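Local structure of haloacid dehalogenase (Pseudomonas aeruginosa, 3UMC) at residues I239-D242 with L243-H247. The protein probably hydrolyses the carbon-halogen bond of L-2-haloacids, releasing halide and leaving the corresponding 2-hydroxyacids. Residues are numbered along the deposited sequence; the frame is centred on the assembly and turned at random.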
loop_
_atom_site.group_PDB
_atom_site.type_symbol
_atom_site.label_atom_id
_atom_site.label_comp_id
_atom_site.label_asym_id
_atom_site.label_seq_id
_atom_site.Cartn_x
_atom_site.Cartn_y
_atom_site.Cartn_z
ATOM N N ILE A 239 -4.757 -23.167 -11.754
ATOM C CA ILE A 239 -5.050 -22.681 -13.085
ATOM C C ILE A 239 -6.548 -22.347 -13.089
ATOM O O ILE A 239 -7.406 -23.189 -12.692
ATOM C CB ILE A 239 -4.688 -23.708 -14.118
ATOM C CG1 ILE A 239 -3.144 -23.929 -14.106
ATOM C CG2 ILE A 239 -5.169 -23.268 -15.504
ATOM C CD1 ILE A 239 -2.763 -25.183 -14.837
ATOM N N ALA A 240 -6.876 -21.091 -13.412
ATOM C CA ALA A 240 -8.252 -20.625 -13.234
ATOM C C ALA A 240 -8.680 -19.890 -14.475
ATOM O O ALA A 240 -7.856 -19.385 -15.214
ATOM C CB ALA A 240 -8.355 -19.788 -11.995
ATOM N N SER A 241 -9.984 -19.923 -14.765
ATOM C CA SER A 241 -10.519 -19.262 -15.951
ATOM C C SER A 241 -10.666 -17.785 -15.716
ATOM O O SER A 241 -10.581 -17.003 -16.635
ATOM C CB SER A 241 -11.899 -19.897 -16.299
ATOM O OG SER A 241 -12.781 -19.772 -15.192
ATOM N N ASP A 242 -10.862 -17.375 -14.476
ATOM C CA ASP A 242 -10.981 -16.000 -14.155
ATOM C C ASP A 242 -10.886 -15.842 -12.605
ATOM O O ASP A 242 -10.743 -16.807 -11.897
ATOM C CB ASP A 242 -12.291 -15.462 -14.717
ATOM C CG ASP A 242 -13.486 -16.192 -14.154
ATOM O OD1 ASP A 242 -13.708 -16.124 -12.914
ATOM O OD2 ASP A 242 -14.111 -16.879 -14.944
ATOM N N LEU A 243 -10.911 -14.631 -12.066
ATOM C CA LEU A 243 -10.685 -14.466 -10.627
ATOM C C LEU A 243 -11.724 -15.018 -9.745
ATOM O O LEU A 243 -11.431 -15.317 -8.565
ATOM C CB LEU A 243 -10.489 -13.013 -10.225
ATOM C CG LEU A 243 -9.088 -12.421 -10.317
ATOM C CD1 LEU A 243 -8.681 -12.171 -11.753
ATOM C CD2 LEU A 243 -9.060 -11.100 -9.552
ATOM N N LEU A 244 -12.973 -15.113 -10.226
ATOM C CA LEU A 244 -14.019 -15.695 -9.363
ATOM C C LEU A 244 -13.847 -17.202 -9.317
ATOM O O LEU A 244 -14.038 -17.824 -8.273
ATOM C CB LEU A 244 -15.465 -15.354 -9.860
ATOM C CG LEU A 244 -16.000 -14.009 -9.402
ATOM C CD1 LEU A 244 -17.321 -13.610 -10.218
ATOM C CD2 LEU A 244 -16.225 -13.946 -7.823
ATOM N N ASP A 245 -13.504 -17.783 -10.463
ATOM C CA ASP A 245 -13.130 -19.193 -10.508
ATOM C C ASP A 245 -11.894 -19.512 -9.641
ATOM O O ASP A 245 -11.833 -20.559 -9.030
ATOM C CB ASP A 245 -12.940 -19.641 -11.947
ATOM C CG ASP A 245 -12.640 -21.136 -12.068
ATOM O OD1 ASP A 245 -13.497 -21.947 -11.636
ATOM O OD2 ASP A 245 -11.522 -21.494 -12.584
ATOM N N LEU A 246 -10.954 -18.575 -9.529
ATOM C CA LEU A 246 -9.818 -18.705 -8.577
ATOM C C LEU A 246 -10.371 -18.733 -7.159
ATOM O O LEU A 246 -10.027 -19.621 -6.374
ATOM C CB LEU A 246 -8.785 -17.576 -8.741
ATOM C CG LEU A 246 -7.580 -17.573 -7.782
ATOM C CD1 LEU A 246 -6.804 -18.881 -7.908
ATOM C CD2 LEU A 246 -6.663 -16.362 -7.987
ATOM N N HIS A 247 -11.252 -17.801 -6.841
ATOM C CA HIS A 247 -11.943 -17.857 -5.568
ATOM C C HIS A 247 -12.696 -19.192 -5.304
ATOM O O HIS A 247 -12.530 -19.779 -4.238
ATOM C CB HIS A 247 -12.862 -16.671 -5.341
ATOM C CG HIS A 247 -13.585 -16.728 -4.035
ATOM N ND1 HIS A 247 -14.952 -16.907 -3.954
ATOM C CD2 HIS A 247 -13.134 -16.648 -2.759
ATOM C CE1 HIS A 247 -15.308 -16.917 -2.675
ATOM N NE2 HIS A 247 -14.225 -16.753 -1.935
#
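With chi1 at 60°, Asp242 sets its carboxylate between its own backbone N and carbonyl carbon, over the first turn of the helix, whereas Asp245 swings CG away from its backbone N (chi1 -176°) and back toward Ser241. Asp242 OD1 thereby takes two amides of the helix start: an almost straight bond from Asp245 N at 3.0 Å, arriving from above the carboxylate plane, and a weak, bent one from Leu244 N. The carbonyl of the same residue opens the helical ladder, Leu246 N lying 3.0 Å from Asp242 O. Asp245 returns the grip. Asp245 OD2 accepts from Ser241 N at 3.1 Å, on the anti side and tilted from the carboxylate plane, with an N-H...O angle of 166°, while Ser241 OG rests against Asp245 CB at 3.3 Å. Arg248 forms a salt bridge with Asp245 OD1, and Gln249 donates to OD2, so both oxygens are held; these partners would be expected to stabilise the charged form. Beside these bonds, buried Ala240 CB packs on Leu246 CB at 4.0 Å, and Leu246 continues onto Ala214 of the neighbouring strand. Asp242 forms the N-cap, with Asp245 reaching back to the amide of Ser241, where edge strand 238-240 of the parallel, Rossmann-like HAD core joins the C-terminal helix 243-251.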